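Local coordinates for MutT/nudix family protein (Enterococcus faecalis, PDB 2FML) that is of unknown function but joins a Nudix domain to an NrtR-type winged-helix domain, so it may be a transcriptional regulator that responds to a nucleotide-derived ligand, at residues E9-Y14 against L24-Q29; K192-V197 against A225-V230; S88-T93 against V99-E104; K172-L177 against D185-I190. All blocks are in the same frame, centred on the assembly; numbering follows the deposited sequence.

Interaction 1. Residues E9-Y14 against L24-Q29; sequences EEKNYY and LTWYHQ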
# COMPACT_ATOMS: atom_id res chain seq x y z
N GLU A 9 12.37 37.71 3.12
CA GLU A 9 11.32 38.51 2.46
C GLU A 9 11.01 38.06 1.02
O GLU A 9 9.83 37.97 0.61
CB GLU A 9 11.69 39.98 2.48
CG GLU A 9 10.62 40.88 1.87
CD GLU A 9 10.91 42.36 2.05
OE1 GLU A 9 10.64 42.87 3.18
OE2 GLU A 9 11.38 42.98 1.06
N GLU A 10 12.07 37.78 0.27
CA GLU A 10 11.94 37.27 -1.07
C GLU A 10 11.12 35.95 -1.15
O GLU A 10 10.22 35.78 -2.00
CB GLU A 10 13.34 37.03 -1.64
CG GLU A 10 13.34 36.51 -3.03
CD GLU A 10 14.73 36.46 -3.60
OE1 GLU A 10 15.53 37.39 -3.34
OE2 GLU A 10 15.02 35.50 -4.30
N LYS A 11 11.47 35.01 -0.29
CA LYS A 11 10.88 33.67 -0.32
C LYS A 11 9.41 33.69 0.11
O LYS A 11 8.56 33.00 -0.46
CB LYS A 11 11.73 32.75 0.55
CG LYS A 11 11.18 31.42 0.92
CD LYS A 11 12.18 30.67 1.78
CE LYS A 11 11.51 29.70 2.76
NZ LYS A 11 11.29 28.30 2.23
N ASN A 12 9.03 34.48 1.10
CA ASN A 12 7.59 34.45 1.37
C ASN A 12 6.74 35.32 0.44
O ASN A 12 5.58 35.02 0.27
CB ASN A 12 7.21 34.58 2.85
CG ASN A 12 7.76 35.78 3.42
OD1 ASN A 12 8.85 36.15 3.02
ND2 ASN A 12 7.01 36.46 4.31
N TYR A 13 7.32 36.34 -0.19
CA TYR A 13 6.64 37.02 -1.27
C TYR A 13 6.24 35.97 -2.36
O TYR A 13 5.14 35.97 -2.85
CB TYR A 13 7.50 38.17 -1.87
CG TYR A 13 6.85 38.61 -3.14
CD1 TYR A 13 7.21 38.03 -4.35
CD2 TYR A 13 5.78 39.52 -3.12
CE1 TYR A 13 6.53 38.35 -5.51
CE2 TYR A 13 5.12 39.87 -4.29
CZ TYR A 13 5.49 39.25 -5.46
OH TYR A 13 4.83 39.54 -6.61
N TYR A 14 7.17 35.10 -2.75
CA TYR A 14 6.91 34.07 -3.77
C TYR A 14 5.95 32.94 -3.31
O TYR A 14 5.08 32.54 -4.09
CB TYR A 14 8.22 33.53 -4.37
CG TYR A 14 8.86 34.55 -5.37
CD1 TYR A 14 9.96 35.39 -5.02
CD2 TYR A 14 8.30 34.72 -6.64
CE1 TYR A 14 10.50 36.33 -5.93
CE2 TYR A 14 8.84 35.66 -7.56
CZ TYR A 14 9.93 36.45 -7.22
OH TYR A 14 10.33 37.37 -8.20
N LEU A 24 6.71 29.25 -9.27
CA LEU A 24 7.15 27.95 -9.60
C LEU A 24 8.34 28.38 -10.52
O LEU A 24 9.38 27.75 -10.57
CB LEU A 24 6.14 27.23 -10.47
CG LEU A 24 5.23 26.26 -9.70
CD1 LEU A 24 4.43 25.50 -10.74
CD2 LEU A 24 6.05 25.36 -8.80
N THR A 25 8.20 29.51 -11.25
CA THR A 25 9.28 30.05 -12.10
C THR A 25 10.47 30.47 -11.23
O THR A 25 11.65 30.17 -11.56
CB THR A 25 8.84 31.23 -13.07
OG1 THR A 25 7.92 30.75 -14.06
CG2 THR A 25 10.07 31.88 -13.85
N TRP A 26 10.16 31.15 -10.13
CA TRP A 26 11.16 31.56 -9.15
C TRP A 26 11.78 30.32 -8.47
O TRP A 26 13.00 30.14 -8.44
CB TRP A 26 10.55 32.51 -8.13
CG TRP A 26 11.47 32.82 -6.92
CD1 TRP A 26 12.41 33.82 -6.84
CD2 TRP A 26 11.48 32.16 -5.63
NE1 TRP A 26 13.02 33.79 -5.62
CE2 TRP A 26 12.44 32.81 -4.85
CE3 TRP A 26 10.77 31.07 -5.09
CZ2 TRP A 26 12.73 32.40 -3.53
CZ3 TRP A 26 11.07 30.66 -3.78
CH2 TRP A 26 12.06 31.33 -3.02
N TYR A 27 10.94 29.42 -8.05
CA TYR A 27 11.40 28.25 -7.30
C TYR A 27 12.46 27.42 -8.02
O TYR A 27 13.44 27.03 -7.41
CB TYR A 27 10.21 27.34 -6.86
CG TYR A 27 10.66 26.17 -6.04
CD1 TYR A 27 10.74 26.26 -4.64
CD2 TYR A 27 11.08 24.98 -6.64
CE1 TYR A 27 11.12 25.16 -3.85
CE2 TYR A 27 11.52 23.89 -5.85
CZ TYR A 27 11.52 24.00 -4.45
OH TYR A 27 11.90 22.91 -3.62
N HIS A 28 12.26 27.13 -9.30
CA HIS A 28 13.17 26.27 -10.08
C HIS A 28 14.55 26.81 -10.40
O HIS A 28 15.46 26.05 -10.86
CB HIS A 28 12.45 25.70 -11.30
CG HIS A 28 11.43 24.65 -10.93
ND1 HIS A 28 10.07 24.83 -11.08
CD2 HIS A 28 11.58 23.42 -10.38
CE1 HIS A 28 9.43 23.76 -10.66
NE2 HIS A 28 10.32 22.89 -10.22
N GLN A 29 14.72 28.11 -10.13
CA GLN A 29 15.96 28.81 -10.32
C GLN A 29 16.77 28.97 -9.02
O GLN A 29 17.94 29.44 -9.01
CB GLN A 29 15.69 30.17 -10.98
CG GLN A 29 15.32 29.98 -12.51
CD GLN A 29 16.40 29.24 -13.38
OE1 GLN A 29 16.39 28.01 -13.52
NE2 GLN A 29 17.33 30.01 -13.95
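The rings of Tyr14 and Trp26 lie face on face in an offset stack, with the phenol over the five-membered ring of the indole. Their centroids are 3.7 Å apart and the planes are almost exactly parallel, at 5°. Each residue also sets its own methylene on the other's ring: Tyr14 CB rests over the indole six-membered ring, and Trp26 CB sits 3.7 Å from the phenol centroid, both as CH-pi contacts. The opposite face of the Tyr14 ring is taken by Tyr13 CD1, so this phenol is held between its sequence neighbour and the indole of the next helix. At the indole edge, Trp26 NE1 donates to Glu10 OE2 over 2.9 Å. The bond is nearly straight, at 165°, and runs in the ring plane. It meets the oxygen on its anti side, and the carboxylate itself is turned steeply against the indole. The stack fixes the plane of the indole, and the N-H bond sets which way its edge points. CG of Trp26 is anti to the backbone N (chi1 170°), which carries the indole across to helix 7-16, where Trp26 CH2 comes 3.9 Å from Lys11 CB. The amino group of Lys11 forms a salt bridge with Glu15. On either side of Trp26 in sequence, Leu24, Tyr27 and His28 pack on Pro119 and Arg120 of the second subunit. The stack and the bond join helices 7-16 and 20-27 into an N-terminal two-helix hairpin, its centre about 41 Å from that of its own chain and beside the second subunit.

Interaction 2. Residues K192-V197 against A225-V230; sequences KAFNRV and AKFLGV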
# COMPACT_ATOMS: atom_id res chain seq x y z
N LYS A 192 4.17 -11.59 1.81
CA LYS A 192 3.14 -10.51 1.80
C LYS A 192 2.08 -10.72 0.71
O LYS A 192 0.89 -10.60 0.96
CB LYS A 192 3.76 -9.11 1.71
CG LYS A 192 2.84 -7.86 1.94
CD LYS A 192 2.55 -7.47 3.44
CE LYS A 192 3.72 -6.99 4.28
NZ LYS A 192 3.21 -6.49 5.70
N ALA A 193 2.54 -11.05 -0.50
CA ALA A 193 1.66 -11.32 -1.64
C ALA A 193 0.77 -12.52 -1.40
O ALA A 193 -0.46 -12.48 -1.72
CB ALA A 193 2.49 -11.50 -2.96
N PHE A 194 1.36 -13.59 -0.83
CA PHE A 194 0.61 -14.82 -0.63
C PHE A 194 -0.50 -14.62 0.41
O PHE A 194 -1.66 -15.04 0.20
CB PHE A 194 1.55 -15.99 -0.25
CG PHE A 194 0.88 -17.32 -0.28
CD1 PHE A 194 0.87 -18.06 -1.44
CD2 PHE A 194 0.20 -17.80 0.84
CE1 PHE A 194 0.20 -19.31 -1.46
CE2 PHE A 194 -0.50 -19.03 0.82
CZ PHE A 194 -0.48 -19.79 -0.34
N ASN A 195 -0.13 -14.00 1.54
CA ASN A 195 -1.06 -13.72 2.65
C ASN A 195 -2.14 -12.68 2.23
O ASN A 195 -3.28 -12.74 2.70
CB ASN A 195 -0.25 -13.23 3.87
CG ASN A 195 0.45 -14.38 4.56
OD1 ASN A 195 0.00 -15.52 4.43
ND2 ASN A 195 1.53 -14.11 5.30
N ARG A 196 -1.79 -11.75 1.33
CA ARG A 196 -2.73 -10.75 0.86
C ARG A 196 -3.87 -11.40 0.09
O ARG A 196 -5.03 -11.01 0.25
CB ARG A 196 -2.05 -9.66 -0.01
CG ARG A 196 -3.04 -8.64 -0.68
CD ARG A 196 -3.56 -7.62 0.34
NE ARG A 196 -2.50 -7.29 1.33
CZ ARG A 196 -1.69 -6.25 1.29
NH1 ARG A 196 -1.80 -5.35 0.30
NH2 ARG A 196 -0.78 -6.09 2.26
N VAL A 197 -3.54 -12.38 -0.75
CA VAL A 197 -4.54 -13.18 -1.48
C VAL A 197 -5.49 -14.01 -0.54
O VAL A 197 -6.73 -13.89 -0.63
CB VAL A 197 -3.86 -14.11 -2.54
CG1 VAL A 197 -4.91 -15.00 -3.24
CG2 VAL A 197 -3.01 -13.30 -3.55
N ALA A 225 -8.27 -23.69 -2.62
CA ALA A 225 -7.61 -24.70 -1.79
C ALA A 225 -6.07 -24.63 -1.91
O ALA A 225 -5.37 -24.89 -0.92
CB ALA A 225 -8.15 -26.11 -2.09
N LYS A 226 -5.54 -24.30 -3.10
CA LYS A 226 -4.08 -24.09 -3.27
C LYS A 226 -3.55 -22.96 -2.36
O LYS A 226 -2.44 -23.06 -1.81
CB LYS A 226 -3.63 -23.83 -4.75
CG LYS A 226 -3.74 -25.00 -5.78
CD LYS A 226 -3.77 -26.39 -5.17
CE LYS A 226 -2.44 -27.13 -5.17
NZ LYS A 226 -2.63 -28.65 -4.98
N PHE A 227 -4.33 -21.89 -2.20
CA PHE A 227 -3.99 -20.82 -1.24
C PHE A 227 -4.23 -21.21 0.23
O PHE A 227 -3.48 -20.77 1.12
CB PHE A 227 -4.67 -19.51 -1.61
CG PHE A 227 -4.04 -18.84 -2.79
CD1 PHE A 227 -2.83 -18.13 -2.65
CD2 PHE A 227 -4.63 -18.93 -4.03
CE1 PHE A 227 -2.22 -17.50 -3.74
CE2 PHE A 227 -4.07 -18.30 -5.11
CZ PHE A 227 -2.84 -17.60 -4.99
N LEU A 228 -5.26 -22.03 0.47
CA LEU A 228 -5.62 -22.48 1.82
C LEU A 228 -4.71 -23.59 2.27
O LEU A 228 -4.43 -23.72 3.45
CB LEU A 228 -7.11 -22.89 1.88
CG LEU A 228 -8.04 -21.66 1.82
CD1 LEU A 228 -9.50 -21.98 1.53
CD2 LEU A 228 -7.93 -20.78 3.07
N GLY A 229 -4.21 -24.38 1.32
CA GLY A 229 -3.31 -25.49 1.59
C GLY A 229 -4.09 -26.71 2.02
O GLY A 229 -3.59 -27.54 2.75
N VAL A 230 -5.33 -26.80 1.54
CA VAL A 230 -6.21 -27.91 1.81
C VAL A 230 -6.60 -28.64 0.48
O VAL A 230 -6.37 -28.14 -0.62
CB VAL A 230 -7.51 -27.43 2.55
CG1 VAL A 230 -7.19 -26.70 3.85
CG2 VAL A 230 -8.36 -26.56 1.64
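Phe194 and Val197, one turn apart on helix 186-200, receive Phe227 from helix 217-228, a helix of the NrtR-type winged-helix domain, and so form an apolar helix-helix joint. Phe194 reaches over with CG anti to its backbone N (chi1 -169°), and one face of its ring receives Phe227 CD1, displaced toward the rim, with Phe194 CE1 only 3.5 Å from that atom. The two rings are inclined at 41° and their centroids are 5.1 Å apart, an oblique pairing that is neither a stack nor edge-to-face. At the far end of the same ring, Phe194 CZ comes 3.5 Å from Phe227 O, a carbonyl that is hydrogen-bonded by Arg153. Asn195 and Arg196 take no part in the packing and bind other backbone: Asn195 ND2 donates to Leu171 O, Arg196 NH1 to Leu109 O. Val197 then supplies the methyl CG1, which sits 3.6 Å from the Phe227 ring centroid and only 7° off the ring normal, a well-centred CH-pi contact. Phe227 is thereby covered by a methyl on one face and met obliquely by an aromatic ring, while Val207 touches both it and Val197, and Leu56 of strand 55-63 packs against it from the sheet. Beyond Phe227 the helix stops at Gly229, whose phi is positive. Around that end Gly229 N and Val230 N both donate to the carbonyl oxygen of Ala225, from opposite faces of its plane, and Val230 N lies 3.1 Å from Ala225 O.

Interaction 3. Residues S88-T93 against V99-E104; sequences SVLRET and VVISQE
With CG beside the backbone N (chi1 -53°) and an extended chi2, Leu90 spreads both its methyls along the loop 99-104. Leu90 CD2 lies 3.9 Å from Ile101 CG1, while Leu90 CD1 reaches on to the backbone of Gln103, 4.0 Å from Gln103 N. Thr93, one turn later, has chi1 -59°, which divides its two branches between different tasks. Thr93 CG2 is sent across to Ile101 CD1, 4.0 Å away, meeting that side chain at about a right angle. Thr93 OG1 turns back to its own helix and donates to Val89 O at 2.6 Å. That carbonyl also accepts the helical bond from Thr93 N, on the opposite face of its plane, so two bonds grip one oxygen. Polar linkage between the segments runs through a water, which donates to Leu90 O at 2.6 Å and to Val99 O at 2.8 Å and accepts a weak bond from Ile101 N. Thr97 adds a second link, its OG1 being bonded to both Thr93 O and Val99 N. The other side of the helix carries Arg91, in salt bridges with Glu83 and Glu95. Together with the family assignment, the pattern of residues 77-98 identifies the Nudix box, whose helix 85-97 is held here by the chain that leaves it for strand 106-112.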
# COMPACT_ATOMS: atom_id res chain seq x y z
N SER A 88 6.48 2.20 -14.20
CA SER A 88 7.81 1.64 -14.07
C SER A 88 7.74 0.08 -13.92
O SER A 88 8.53 -0.69 -14.54
CB SER A 88 8.53 2.35 -12.88
OG SER A 88 9.88 1.89 -12.76
N VAL A 89 6.81 -0.40 -13.10
CA VAL A 89 6.75 -1.86 -12.84
C VAL A 89 6.32 -2.64 -14.09
O VAL A 89 6.81 -3.74 -14.34
CB VAL A 89 5.92 -2.25 -11.57
CG1 VAL A 89 4.39 -2.17 -11.81
CG2 VAL A 89 6.38 -3.64 -11.07
N LEU A 90 5.44 -2.03 -14.88
CA LEU A 90 5.06 -2.59 -16.16
C LEU A 90 6.16 -2.61 -17.21
O LEU A 90 6.25 -3.57 -17.95
CB LEU A 90 3.83 -1.86 -16.74
CG LEU A 90 2.50 -1.65 -15.98
CD1 LEU A 90 1.54 -0.87 -16.94
CD2 LEU A 90 1.93 -2.92 -15.51
N ARG A 91 6.95 -1.55 -17.28
CA ARG A 91 8.15 -1.44 -18.14
C ARG A 91 9.26 -2.45 -17.72
O ARG A 91 9.81 -3.15 -18.57
CB ARG A 91 8.69 -0.03 -18.00
CG ARG A 91 9.61 0.51 -19.09
CD ARG A 91 10.37 1.65 -18.50
NE ARG A 91 11.56 1.06 -17.98
CZ ARG A 91 12.11 1.21 -16.79
NH1 ARG A 91 11.65 1.99 -15.84
NH2 ARG A 91 13.19 0.52 -16.60
N GLU A 92 9.56 -2.52 -16.43
CA GLU A 92 10.56 -3.48 -15.88
C GLU A 92 10.19 -4.93 -16.04
O GLU A 92 11.05 -5.76 -16.32
CB GLU A 92 10.88 -3.18 -14.44
CG GLU A 92 11.69 -1.91 -14.27
CD GLU A 92 13.18 -2.03 -14.71
OE1 GLU A 92 13.72 -3.15 -14.86
OE2 GLU A 92 13.82 -0.97 -14.86
N THR A 93 8.91 -5.24 -15.91
CA THR A 93 8.42 -6.60 -16.08
C THR A 93 8.55 -7.02 -17.54
O THR A 93 9.04 -8.12 -17.82
CB THR A 93 6.97 -6.76 -15.59
OG1 THR A 93 6.92 -6.38 -14.22
CG2 THR A 93 6.38 -8.22 -15.83
N VAL A 99 6.88 -10.18 -20.45
CA VAL A 99 5.42 -10.23 -20.23
C VAL A 99 4.78 -8.83 -20.29
O VAL A 99 5.27 -7.86 -19.66
CB VAL A 99 5.11 -10.95 -18.92
CG1 VAL A 99 3.60 -11.17 -18.78
CG2 VAL A 99 5.91 -12.25 -18.87
N VAL A 100 3.72 -8.74 -21.10
CA VAL A 100 2.91 -7.55 -21.21
C VAL A 100 1.63 -7.70 -20.33
O VAL A 100 0.78 -8.55 -20.62
CB VAL A 100 2.53 -7.25 -22.68
CG1 VAL A 100 1.80 -5.93 -22.79
CG2 VAL A 100 3.77 -7.25 -23.58
N ILE A 101 1.55 -6.92 -19.25
CA ILE A 101 0.34 -6.73 -18.42
C ILE A 101 -0.14 -5.29 -18.59
O ILE A 101 0.68 -4.41 -18.86
CB ILE A 101 0.60 -6.97 -16.92
CG1 ILE A 101 2.04 -6.66 -16.56
CG2 ILE A 101 0.48 -8.42 -16.55
CD1 ILE A 101 2.48 -7.46 -15.42
N SER A 102 -1.44 -5.03 -18.43
CA SER A 102 -1.99 -3.66 -18.39
C SER A 102 -2.21 -3.17 -16.95
O SER A 102 -2.27 -3.98 -16.02
CB SER A 102 -3.29 -3.56 -19.19
OG SER A 102 -4.32 -4.25 -18.49
N GLN A 103 -2.30 -1.85 -16.78
CA GLN A 103 -2.40 -1.22 -15.45
C GLN A 103 -3.58 -1.70 -14.64
O GLN A 103 -3.47 -1.88 -13.43
CB GLN A 103 -2.49 0.31 -15.54
CG GLN A 103 -2.22 1.01 -14.17
CD GLN A 103 -1.43 2.35 -14.30
OE1 GLN A 103 -0.40 2.44 -15.01
NE2 GLN A 103 -1.90 3.38 -13.57
N GLU A 104 -4.70 -1.89 -15.35
CA GLU A 104 -5.97 -2.23 -14.77
C GLU A 104 -5.86 -3.59 -14.12
O GLU A 104 -6.66 -3.92 -13.25
CB GLU A 104 -7.09 -2.23 -15.83
CG GLU A 104 -6.73 -1.61 -17.20
CD GLU A 104 -6.84 -0.06 -17.25
OE1 GLU A 104 -7.84 0.47 -17.85
OE2 GLU A 104 -5.92 0.64 -16.73
O HOH W 1 4.52 -5.38 -18.57

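Interaction 4. Residues K172-L177 against D185-I190; sequences KTAASL and DHSEII
Ala174 lays its methyl over the stem of Glu188, Ala174 CB to Glu188 CG 3.7 Å, where the loop after strand 165-170 passes the first turn of helix 186-200. The loop bends there through an ST turn: Thr173 OG1 accepts from Ala175 N at 3.0 Å, with an N-H...O angle of 156°. Ala174, in the middle of this turn, has positive phi (61°), the left-handed conformation, and its methyl points at the helix. The approach is close at backbone level as well, since Ala174 CA is 5.2 Å from Glu188 CA. Glu188 CG stands beside its own backbone N, and from there the chain runs out extended, so that its aliphatic part meets Ala174 while OE2 forms a long, weak ion pair with Arg114. At the entry to the ST turn Asp170 OD1 accepts from the amides of Lys172 and Thr173; after it, Leu177 pairs through its backbone with Thr168. Asp185 sits at the N-cap position of the helix without a capping bond from its side chain, the carboxylate being engaged with Arg117 in a salt bridge. The contact is thus a small surface joint between loop and helix start. Its polar element is Ser187, whose CB also points at the loop and whose OG stands between the backbone N and the carbonyl carbon (chi1 85°), on the side of Ala174. The approach is weak: Ser187 OG lies 3.3 Å from Ala174 O and 4.0 Å from Ala174 CB.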
# COMPACT_ATOMS: atom_id res chain seq x y z
N LYS A 172 4.38 -16.89 8.51
CA LYS A 172 4.20 -15.95 9.63
C LYS A 172 5.44 -15.08 9.91
O LYS A 172 5.29 -13.95 10.36
CB LYS A 172 3.70 -16.64 10.93
CG LYS A 172 2.52 -17.62 10.77
CD LYS A 172 1.23 -16.88 10.25
CE LYS A 172 0.54 -17.57 9.01
NZ LYS A 172 -0.22 -16.53 8.21
N THR A 173 6.64 -15.55 9.62
CA THR A 173 7.87 -14.78 9.94
C THR A 173 8.74 -14.44 8.75
O THR A 173 9.76 -13.74 8.91
CB THR A 173 8.80 -15.57 10.83
OG1 THR A 173 9.21 -16.71 10.08
CG2 THR A 173 8.10 -16.02 12.15
N ALA A 174 8.36 -14.96 7.56
CA ALA A 174 9.15 -14.85 6.32
C ALA A 174 10.51 -15.51 6.43
O ALA A 174 11.31 -15.36 5.53
CB ALA A 174 9.31 -13.36 5.87
N ALA A 175 10.77 -16.23 7.54
CA ALA A 175 11.92 -17.14 7.66
C ALA A 175 12.06 -18.08 6.47
O ALA A 175 11.07 -18.59 5.93
CB ALA A 175 11.83 -17.95 8.95
N SER A 176 13.32 -18.35 6.13
CA SER A 176 13.67 -19.07 4.93
C SER A 176 14.30 -20.43 5.26
O SER A 176 15.34 -20.52 5.91
CB SER A 176 14.58 -18.17 4.11
OG SER A 176 14.82 -18.71 2.87
N LEU A 177 13.63 -21.52 4.87
CA LEU A 177 14.02 -22.81 5.41
C LEU A 177 14.63 -23.70 4.37
O LEU A 177 15.11 -24.79 4.72
CB LEU A 177 12.83 -23.56 6.02
CG LEU A 177 11.50 -22.99 6.54
CD1 LEU A 177 10.92 -24.17 7.35
CD2 LEU A 177 11.64 -21.71 7.39
N ASP A 185 15.06 -8.71 0.31
CA ASP A 185 13.99 -9.05 1.24
C ASP A 185 12.81 -9.62 0.43
O ASP A 185 11.69 -9.58 0.86
CB ASP A 185 13.55 -7.78 2.01
CG ASP A 185 13.04 -6.66 1.09
OD1 ASP A 185 13.25 -6.73 -0.14
OD2 ASP A 185 12.42 -5.68 1.59
N HIS A 186 13.10 -10.22 -0.72
CA HIS A 186 12.03 -10.78 -1.59
C HIS A 186 11.23 -11.93 -0.98
O HIS A 186 10.09 -12.14 -1.35
CB HIS A 186 12.58 -11.17 -2.96
CG HIS A 186 13.01 -10.00 -3.74
ND1 HIS A 186 13.38 -10.08 -5.07
CD2 HIS A 186 13.11 -8.69 -3.39
CE1 HIS A 186 13.69 -8.87 -5.51
NE2 HIS A 186 13.54 -8.02 -4.50
N SER A 187 11.81 -12.63 -0.01
CA SER A 187 11.02 -13.62 0.73
C SER A 187 9.85 -12.96 1.51
O SER A 187 8.71 -13.51 1.53
CB SER A 187 11.94 -14.36 1.71
OG SER A 187 11.95 -13.53 2.82
N GLU A 188 10.13 -11.79 2.10
CA GLU A 188 9.08 -11.01 2.76
C GLU A 188 8.02 -10.51 1.82
O GLU A 188 6.91 -10.30 2.22
CB GLU A 188 9.61 -9.76 3.51
CG GLU A 188 10.36 -10.04 4.77
CD GLU A 188 11.19 -8.84 5.13
OE1 GLU A 188 10.56 -7.78 5.25
OE2 GLU A 188 12.46 -8.95 5.23
N ILE A 189 8.44 -10.12 0.63
CA ILE A 189 7.55 -9.66 -0.38
C ILE A 189 6.64 -10.81 -0.92
O ILE A 189 5.45 -10.61 -1.13
CB ILE A 189 8.30 -8.96 -1.57
CG1 ILE A 189 9.40 -7.94 -1.12
CG2 ILE A 189 7.28 -8.43 -2.56
CD1 ILE A 189 9.98 -7.09 -2.33
N ILE A 190 7.19 -11.99 -1.16
CA ILE A 190 6.36 -13.11 -1.62
C ILE A 190 5.32 -13.57 -0.58
O ILE A 190 4.12 -13.80 -0.89
CB ILE A 190 7.23 -14.28 -2.13
CG1 ILE A 190 7.83 -13.80 -3.44
CG2 ILE A 190 6.35 -15.61 -2.39
CD1 ILE A 190 8.93 -14.59 -3.99

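In the fold
From the N terminus, interaction 1 comes first, closing the short turn between helices 7-16 and 20-27 about 39 Å or more, centre to centre, from the other three. The chain then enters the Nudix sheet, where interaction 3 folds the link to strand 106-112 back on helix 85-97. Interaction 4 closes the loop between strand 165-170 and helix 186-200, and interaction 2 carries that same helix on to helix 217-228 of the winged-helix domain. All four follow in series, with no nesting or crossing. Interactions 2 and 4 share helix 186-200 and touch through Asn195 and Lys172, with centres about 14 Å apart.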